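Local coordinates for hydroxyethylthiazole kinase (Pyrococcus horikoshii, PDB 3HPD), which probably phosphorylates the hydroxyl group of 4-methyl-5-beta-hydroxyethylthiazole with ATP and magnesium, a salvage step toward thiamine diphosphate, at residues A[2-7]-A[252-257]; A[194-199]-A[219-224]; A[32-37]-A[201-206]. All blocks are in the same frame, centred on the assembly; numbering follows the deposited sequence.

Contact 1. Residues A[2-7]-A[252-257]; sequences KFIIEA and NVIRTY
I5 and I254 meet where two helices from opposite ends of the chain pack together. This is an antiparallel helix pair within the ribokinase-like alpha/beta fold. The short axes of 2-7 and 252-257 run at 157° to each other and come within 10.1 Å. The tight part is a patch of isoleucine. I5 CG1 lies 3.7 Å from I254 CG2, and the two side chains slide past each other in opposite directions. With CG1 beside the backbone N (chi1 -68°), the CG2 methyl of I254 stands anti to that N and lies against CG1 of I5. The longer branch of I254 also reaches the first helix. I254 CD1 stands 4.3 Å from I4 CG2, a looser touch. Both I4 and I254 are buried. I4 turns onward to S216 and V219 of helix 210-231, and I254 also touches I249. One side of the patch is therefore closed by a third helix.

The other side opens to solvent. Here the chain end of I5 takes over, and I5 CD1 comes 4.2 Å from R255 NH2. The methyl approaches the guanidinium obliquely. R255 is exposed, and its charge is paired within the same helix, by a salt bridge from NH2 to E251 OE2. The methyl thus meets the tip of an arginine already paired with a carboxylate. The outer face of the second helix is polar too. T256 lies in the last turn there, and its hydroxyl folds back onto the backbone. N252 O accepts both T256 N and T256 OG1, from opposite faces of the carbonyl plane. The T256 OG1 to N252 O bond is 2.8 Å long, with the hydroxyl oxygen tilted 28° out of that plane.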
loop_
_atom_site.group_PDB
_atom_site.type_symbol
_atom_site.label_atom_id
_atom_site.label_comp_id
_atom_site.label_asym_id
_atom_site.label_seq_id
_atom_site.Cartn_x
_atom_site.Cartn_y
_atom_site.Cartn_z
ATOM N N LYS A 2 21.022 -4.773 27.869
ATOM C CA LYS A 2 20.487 -6.117 28.102
ATOM C C LYS A 2 18.982 -6.375 27.929
ATOM O O LYS A 2 18.598 -7.379 27.322
ATOM C CB LYS A 2 20.935 -6.598 29.489
ATOM C CG LYS A 2 20.440 -7.979 29.901
ATOM C CD LYS A 2 20.978 -8.354 31.281
ATOM C CE LYS A 2 22.477 -8.634 31.236
ATOM N NZ LYS A 2 23.131 -8.472 32.564
ATOM N N PHE A 3 18.129 -5.500 28.457
ATOM C CA PHE A 3 16.690 -5.723 28.329
ATOM C C PHE A 3 16.202 -5.635 26.888
ATOM O O PHE A 3 15.116 -6.120 26.565
ATOM C CB PHE A 3 15.898 -4.752 29.223
ATOM C CG PHE A 3 15.948 -3.310 28.783
ATOM C CD1 PHE A 3 15.259 -2.883 27.649
ATOM C CD2 PHE A 3 16.649 -2.370 29.530
ATOM C CE1 PHE A 3 15.274 -1.543 27.264
ATOM C CE2 PHE A 3 16.671 -1.026 29.155
ATOM C CZ PHE A 3 15.977 -0.613 28.020
ATOM N N ILE A 4 17.009 -5.023 26.024
ATOM C CA ILE A 4 16.652 -4.884 24.613
ATOM C C ILE A 4 16.855 -6.217 23.904
ATOM O O ILE A 4 16.001 -6.663 23.137
ATOM C CB ILE A 4 17.522 -3.816 23.912
ATOM C CG1 ILE A 4 17.320 -2.458 24.585
ATOM C CG2 ILE A 4 17.156 -3.735 22.433
ATOM C CD1 ILE A 4 18.186 -1.353 24.017
ATOM N N ILE A 5 17.996 -6.847 24.163
ATOM C CA ILE A 5 18.313 -8.139 23.567
ATOM C C ILE A 5 17.282 -9.164 24.026
ATOM O O ILE A 5 16.793 -9.971 23.237
ATOM C CB ILE A 5 19.730 -8.609 23.982
ATOM C CG1 ILE A 5 20.783 -7.753 23.272
ATOM C CG2 ILE A 5 19.914 -10.087 23.659
ATOM C CD1 ILE A 5 22.213 -8.026 23.713
ATOM N N GLU A 6 16.938 -9.116 25.307
ATOM C CA GLU A 6 15.964 -10.048 25.851
ATOM C C GLU A 6 14.556 -9.800 25.318
ATOM O O GLU A 6 13.800 -10.744 25.090
ATOM C CB GLU A 6 15.979 -9.989 27.378
ATOM C CG GLU A 6 17.260 -10.556 27.983
ATOM C CD GLU A 6 17.574 -11.954 27.468
ATOM O OE1 GLU A 6 16.707 -12.845 27.595
ATOM O OE2 GLU A 6 18.685 -12.164 26.934
ATOM N N ALA A 7 14.200 -8.534 25.115
ATOM C CA ALA A 7 12.875 -8.205 24.592
ATOM C C ALA A 7 12.727 -8.739 23.164
ATOM O O ALA A 7 11.691 -9.310 22.803
ATOM C CB ALA A 7 12.659 -6.693 24.612
ATOM N N ASN A 252 24.269 -10.160 18.582
ATOM C CA ASN A 252 25.571 -9.595 18.239
ATOM C C ASN A 252 25.456 -8.206 17.627
ATOM O O ASN A 252 26.223 -7.308 17.968
ATOM C CB ASN A 252 26.320 -10.512 17.269
ATOM C CG ASN A 252 27.762 -10.074 17.059
ATOM O OD1 ASN A 252 28.600 -10.215 17.949
ATOM N ND2 ASN A 252 28.051 -9.529 15.887
ATOM N N VAL A 253 24.502 -8.031 16.717
ATOM C CA VAL A 253 24.316 -6.735 16.069
ATOM C C VAL A 253 23.907 -5.674 17.086
ATOM O O VAL A 253 24.411 -4.553 17.059
ATOM C CB VAL A 253 23.252 -6.820 14.950
ATOM C CG1 VAL A 253 23.102 -5.463 14.263
ATOM C CG2 VAL A 253 23.656 -7.882 13.942
ATOM N N ILE A 254 23.005 -6.028 17.994
ATOM C CA ILE A 254 22.564 -5.086 19.017
ATOM C C ILE A 254 23.742 -4.724 19.920
ATOM O O ILE A 254 23.955 -3.559 20.246
ATOM C CB ILE A 254 21.427 -5.686 19.871
ATOM C CG1 ILE A 254 20.170 -5.841 19.012
ATOM C CG2 ILE A 254 21.149 -4.802 21.082
ATOM C CD1 ILE A 254 19.013 -6.515 19.719
ATOM N N ARG A 255 24.514 -5.734 20.308
ATOM C CA ARG A 255 25.673 -5.527 21.170
ATOM C C ARG A 255 26.695 -4.580 20.548
ATOM O O ARG A 255 27.257 -3.722 21.231
ATOM C CB ARG A 255 26.340 -6.872 21.469
ATOM C CG ARG A 255 27.763 -6.775 21.992
ATOM C CD ARG A 255 28.235 -8.139 22.462
ATOM N NE ARG A 255 27.304 -8.672 23.449
ATOM C CZ ARG A 255 26.642 -9.816 23.320
ATOM N NH1 ARG A 255 26.809 -10.571 22.241
ATOM N NH2 ARG A 255 25.796 -10.196 24.267
ATOM N N THR A 256 26.925 -4.738 19.250
ATOM C CA THR A 256 27.898 -3.922 18.538
ATOM C C THR A 256 27.403 -2.580 17.990
ATOM O O THR A 256 28.207 -1.666 17.799
ATOM C CB THR A 256 28.528 -4.723 17.376
ATOM O OG1 THR A 256 27.493 -5.267 16.548
ATOM C CG2 THR A 256 29.381 -5.864 17.914
ATOM N N TYR A 257 26.099 -2.447 17.749
ATOM C CA TYR A 257 25.559 -1.200 17.199
ATOM C C TYR A 257 24.711 -0.322 18.115
ATOM O O TYR A 257 24.577 0.874 17.867
ATOM C CB TYR A 257 24.730 -1.480 15.940
ATOM C CG TYR A 257 25.531 -1.662 14.674
ATOM C CD1 TYR A 257 26.166 -2.869 14.392
ATOM C CD2 TYR A 257 25.646 -0.623 13.748
ATOM C CE1 TYR A 257 26.893 -3.043 13.217
ATOM C CE2 TYR A 257 26.374 -0.785 12.567
ATOM C CZ TYR A 257 26.993 -1.998 12.310
ATOM O OH TYR A 257 27.697 -2.169 11.141
#

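Contact 2. Residues A[194-199]-A[219-224]; sequences GCMVAA and VTFGIA. With PO4 (phosphate ion), chain B.
M196 and V197 close on the ring of F221 where helix 193-205 packs against helix 210-231. Along 219-224, V219 and T220 come first and face other neighbours. V219 touches N182, and T220 bonds back through OG1 to S216 O. F221 then carries the whole contact. Its CG lies anti to the backbone N (chi1 -173°), which sends the ring toward the first helix. V197 comes in at the CD2 side. V197 CG2 is 3.4 Å from F221 CD2, which is close packing, and the methyl stands oblique to the ring. M196 takes the far end. M196 SD is 3.8 Å from F221 CE1 and 4.8 Å from the ring centroid, 70° off the normal. This is a Met-aromatic contact, with the two side chains crossing at about a right angle. M196 CB backs the same ring atom, 4.0 Å from F221 CE1. Replacing F221 by an alanine is likely to open a gap beside the V197 CG2 methyl and to leave the M196 sulfur without its aromatic neighbour. Further along, I223 packs on N182 and A224 on W245 and L246.

The first segment also reaches a bound phosphate, probably from the crystallisation liquor. G194 N makes a weak hydrogen bond of 3.0 Å to PO4 O2. The run of G192, T193, G194 and C195 is consistent with the anion-binding helix start of ribokinase-like enzymes. V197 also lies about 4 Å, side chain to side chain, from K118, predicted to bind ATP.

Helix 193-205 thus touches helix 210-231 through F221 and helix 27-37 through A199 on T30. Helix 235-248 covers M196 with H239 and Y243. C195 packs on V94, in the loop after strand 89-92.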
loop_
_atom_site.group_PDB
_atom_site.type_symbol
_atom_site.label_atom_id
_atom_site.label_comp_id
_atom_site.label_asym_id
_atom_site.label_seq_id
_atom_site.Cartn_x
_atom_site.Cartn_y
_atom_site.Cartn_z
ATOM N N GLY A 194 8.122 6.416 11.172
ATOM C CA GLY A 194 7.755 6.554 12.569
ATOM C C GLY A 194 6.597 5.610 12.845
ATOM O O GLY A 194 6.463 5.063 13.943
ATOM N N CYS A 195 5.758 5.412 11.832
ATOM C CA CYS A 195 4.607 4.526 11.955
ATOM C C CYS A 195 5.088 3.082 12.062
ATOM O O CYS A 195 4.456 2.256 12.720
ATOM C CB CYS A 195 3.674 4.698 10.754
ATOM S SG CYS A 195 2.994 6.385 10.596
ATOM N N MET A 196 6.207 2.779 11.409
ATOM C CA MET A 196 6.772 1.437 11.487
ATOM C C MET A 196 7.202 1.208 12.931
ATOM O O MET A 196 6.989 0.136 13.492
ATOM C CB MET A 196 7.994 1.300 10.577
ATOM C CG MET A 196 7.688 1.318 9.090
ATOM S SD MET A 196 9.218 1.195 8.131
ATOM C CE MET A 196 8.574 0.799 6.517
ATOM N N VAL A 197 7.810 2.228 13.530
ATOM C CA VAL A 197 8.265 2.129 14.913
ATOM C C VAL A 197 7.088 1.919 15.865
ATOM O O VAL A 197 7.187 1.152 16.820
ATOM C CB VAL A 197 9.054 3.389 15.338
ATOM C CG1 VAL A 197 9.385 3.323 16.820
ATOM C CG2 VAL A 197 10.336 3.489 14.528
ATOM N N ALA A 198 5.974 2.598 15.605
ATOM C CA ALA A 198 4.792 2.442 16.451
ATOM C C ALA A 198 4.281 1.008 16.355
ATOM O O ALA A 198 3.911 0.399 17.361
ATOM C CB ALA A 198 3.700 3.419 16.023
ATOM N N ALA A 199 4.267 0.464 15.139
ATOM C CA ALA A 199 3.805 -0.907 14.930
ATOM C C ALA A 199 4.723 -1.906 15.633
ATOM O O ALA A 199 4.253 -2.855 16.264
ATOM C CB ALA A 199 3.734 -1.221 13.433
ATOM N N VAL A 219 15.598 1.354 19.377
ATOM C CA VAL A 219 16.970 0.903 19.182
ATOM C C VAL A 219 17.026 -0.101 18.035
ATOM O O VAL A 219 17.860 0.004 17.137
ATOM C CB VAL A 219 17.528 0.249 20.466
ATOM C CG1 VAL A 219 18.821 -0.500 20.162
ATOM C CG2 VAL A 219 17.770 1.324 21.519
ATOM N N THR A 220 16.123 -1.074 18.065
ATOM C CA THR A 220 16.082 -2.090 17.022
ATOM C C THR A 220 15.870 -1.479 15.640
ATOM O O THR A 220 16.585 -1.809 14.693
ATOM C CB THR A 220 14.964 -3.116 17.304
ATOM O OG1 THR A 220 15.261 -3.809 18.522
ATOM C CG2 THR A 220 14.862 -4.125 16.175
ATOM N N PHE A 221 14.894 -0.587 15.521
ATOM C CA PHE A 221 14.614 0.032 14.227
ATOM C C PHE A 221 15.734 0.977 13.808
ATOM O O PHE A 221 16.079 1.064 12.626
ATOM C CB PHE A 221 13.292 0.801 14.276
ATOM C CG PHE A 221 12.848 1.319 12.938
ATOM C CD1 PHE A 221 12.323 0.452 11.986
ATOM C CD2 PHE A 221 12.984 2.666 12.619
ATOM C CE1 PHE A 221 11.931 0.920 10.731
ATOM C CE2 PHE A 221 12.595 3.146 11.365
ATOM C CZ PHE A 221 12.071 2.271 10.421
ATOM N N GLY A 222 16.289 1.693 14.781
ATOM C CA GLY A 222 17.370 2.620 14.495
ATOM C C GLY A 222 18.586 1.899 13.946
ATOM O O GLY A 222 19.250 2.383 13.027
ATOM N N ILE A 223 18.886 0.739 14.521
ATOM C CA ILE A 223 20.015 -0.067 14.070
ATOM C C ILE A 223 19.721 -0.622 12.677
ATOM O O ILE A 223 20.605 -0.670 11.818
ATOM C CB ILE A 223 20.288 -1.246 15.036
ATOM C CG1 ILE A 223 20.748 -0.701 16.396
ATOM C CG2 ILE A 223 21.347 -2.178 14.436
ATOM C CD1 ILE A 223 21.021 -1.777 17.443
ATOM N N ALA A 224 18.479 -1.045 12.452
ATOM C CA ALA A 224 18.103 -1.585 11.149
ATOM C C ALA A 224 18.317 -0.511 10.088
ATOM O O ALA A 224 18.747 -0.805 8.969
ATOM C CB ALA A 224 16.636 -2.040 11.159
HETATM P P PO4 B . 8.515 10.576 11.797
HETATM O O1 PO4 B . 7.693 11.089 12.906
HETATM O O2 PO4 B . 7.724 9.349 11.090
HETATM O O3 PO4 B . 9.804 9.837 12.398
HETATM O O4 PO4 B . 8.958 11.511 10.730
#

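Contact 3. Residues A[32-37]-A[201-206]; sequences NALLAL and TGAFVA
L37 projects from helix 27-37 into the angle between A203 and F204 on helix 193-205. Its CB leaves the backbone in the direction of the second helix. CG stands anti to the backbone N (chi1 -179°), and this extended course carries the two methyls to the second helix. CD2 is the branch that touches most closely. L37 CD2 lies 3.8 Å from F204 CE2 and 4.1 Å from A203 CB, and so wedges between a ring and a methyl. It meets the ring obliquely. The other branch, L37 CD1, packs 4.0 Å from T220 CG2 on helix 210-231.

One turn earlier, L34 reaches the same alanine. L34 CD2 is 3.8 Å from A203 CB, so this methyl has a leucine tip from each of two successive turns. The short axes lie 10.6 Å apart, at 43° between their N-to-C directions. In the ribokinase-like fold such helices flank the central sheet. Here L34 and A203 both rest on V18 of strand 17-21. L34 also comes about 5 Å, side chain to side chain, from M43, a predicted substrate-binding residue.

F204 is shared with other elements. A7 and V11 of helix 2-14 and A213 of helix 210-231 touch its side chain. The far face of helix 27-37 belongs to the subunit interface. There N32 OD1 accepts a hydrogen bond from the backbone N of T191 of the second subunit, and L35 packs on V190 of that subunit.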
loop_
_atom_site.group_PDB
_atom_site.type_symbol
_atom_site.label_atom_id
_atom_site.label_comp_id
_atom_site.label_asym_id
_atom_site.label_seq_id
_atom_site.Cartn_x
_atom_site.Cartn_y
_atom_site.Cartn_z
ATOM N N ASN A 32 4.511 -5.715 7.009
ATOM C CA ASN A 32 5.752 -6.387 6.665
ATOM C C ASN A 32 6.865 -6.099 7.661
ATOM O O ASN A 32 7.759 -6.922 7.849
ATOM C CB ASN A 32 6.191 -6.020 5.249
ATOM C CG ASN A 32 5.463 -6.828 4.198
ATOM O OD1 ASN A 32 5.175 -8.008 4.407
ATOM N ND2 ASN A 32 5.173 -6.208 3.060
ATOM N N ALA A 33 6.819 -4.935 8.301
ATOM C CA ALA A 33 7.830 -4.604 9.298
ATOM C C ALA A 33 7.630 -5.553 10.480
ATOM O O ALA A 33 8.593 -6.098 11.025
ATOM C CB ALA A 33 7.686 -3.150 9.743
ATOM N N LEU A 34 6.375 -5.757 10.872
ATOM C CA LEU A 34 6.070 -6.655 11.980
ATOM C C LEU A 34 6.467 -8.092 11.653
ATOM O O LEU A 34 7.045 -8.783 12.490
ATOM C CB LEU A 34 4.578 -6.586 12.331
ATOM C CG LEU A 34 4.192 -5.415 13.241
ATOM C CD1 LEU A 34 2.688 -5.180 13.205
ATOM C CD2 LEU A 34 4.661 -5.715 14.659
ATOM N N LEU A 35 6.164 -8.548 10.441
ATOM C CA LEU A 35 6.522 -9.916 10.056
ATOM C C LEU A 35 8.040 -10.116 10.043
ATOM O O LEU A 35 8.539 -11.149 10.484
ATOM C CB LEU A 35 5.947 -10.258 8.676
ATOM C CG LEU A 35 4.434 -10.496 8.597
ATOM C CD1 LEU A 35 4.032 -10.648 7.135
ATOM C CD2 LEU A 35 4.046 -11.738 9.392
ATOM N N ALA A 36 8.773 -9.129 9.541
ATOM C CA ALA A 36 10.229 -9.232 9.489
ATOM C C ALA A 36 10.817 -9.332 10.894
ATOM O O ALA A 36 11.753 -10.099 11.128
ATOM C CB ALA A 36 10.819 -8.022 8.758
ATOM N N LEU A 37 10.267 -8.561 11.829
ATOM C CA LEU A 37 10.755 -8.571 13.208
ATOM C C LEU A 37 10.505 -9.917 13.887
ATOM O O LEU A 37 11.301 -10.361 14.718
ATOM C CB LEU A 37 10.073 -7.472 14.030
ATOM C CG LEU A 37 10.527 -7.366 15.492
ATOM C CD1 LEU A 37 11.905 -6.724 15.548
ATOM C CD2 LEU A 37 9.530 -6.544 16.293
ATOM N N THR A 201 6.595 -1.291 18.178
ATOM C CA THR A 201 6.421 -1.080 19.609
ATOM C C THR A 201 5.256 -1.945 20.085
ATOM O O THR A 201 5.264 -2.456 21.205
ATOM C CB THR A 201 6.130 0.400 19.922
ATOM O OG1 THR A 201 7.277 1.190 19.583
ATOM C CG2 THR A 201 5.811 0.587 21.402
ATOM N N GLY A 202 4.256 -2.108 19.224
ATOM C CA GLY A 202 3.115 -2.935 19.575
ATOM C C GLY A 202 3.553 -4.358 19.873
ATOM O O GLY A 202 3.022 -5.006 20.779
ATOM N N ALA A 203 4.523 -4.852 19.108
ATOM C CA ALA A 203 5.033 -6.203 19.317
ATOM C C ALA A 203 5.825 -6.281 20.623
ATOM O O ALA A 203 5.662 -7.219 21.401
ATOM C CB ALA A 203 5.915 -6.624 18.142
ATOM N N PHE A 204 6.678 -5.291 20.866
ATOM C CA PHE A 204 7.484 -5.276 22.081
ATOM C C PHE A 204 6.654 -5.102 23.347
ATOM O O PHE A 204 6.929 -5.736 24.363
ATOM C CB PHE A 204 8.534 -4.164 22.008
ATOM C CG PHE A 204 9.728 -4.514 21.167
ATOM C CD1 PHE A 204 10.723 -5.350 21.666
ATOM C CD2 PHE A 204 9.856 -4.015 19.875
ATOM C CE1 PHE A 204 11.831 -5.690 20.887
ATOM C CE2 PHE A 204 10.958 -4.347 19.084
ATOM C CZ PHE A 204 11.950 -5.184 19.593
ATOM N N VAL A 205 5.633 -4.252 23.290
ATOM C CA VAL A 205 4.814 -4.008 24.472
ATOM C C VAL A 205 3.966 -5.226 24.846
ATOM O O VAL A 205 3.455 -5.322 25.962
ATOM C CB VAL A 205 3.920 -2.747 24.285
ATOM C CG1 VAL A 205 2.671 -3.079 23.488
ATOM C CG2 VAL A 205 3.577 -2.159 25.641
ATOM N N ALA A 206 3.835 -6.166 23.917
ATOM C CA ALA A 206 3.075 -7.379 24.183
ATOM C C ALA A 206 3.898 -8.327 25.059
ATOM O O ALA A 206 3.345 -9.209 25.717
ATOM C CB ALA A 206 2.709 -8.070 22.869
#

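How the contacts relate
Contacts 2 and 3 are both buried and lie close to the middle of the chain. Contact 1 is the peripheral one, partly open to solvent. Contacts 2 and 3 share helix 193-205, which meets a different helix in each, and A199 O of contact 2 lies beside L34 CD2 of contact 3. Segment 219-224 ties the set together: T220 packs on F204 of contact 3, while I223 packs on V253 of contact 1. All three contacts are mainly apolar. The outer one adds a charged arginine at its solvent side. Contact 2 adds a sulfur, lies beside residues predicted to bind ATP and substrate, and has a phosphate at the start of its first helix. Contact 3 stays purely aliphatic and aromatic.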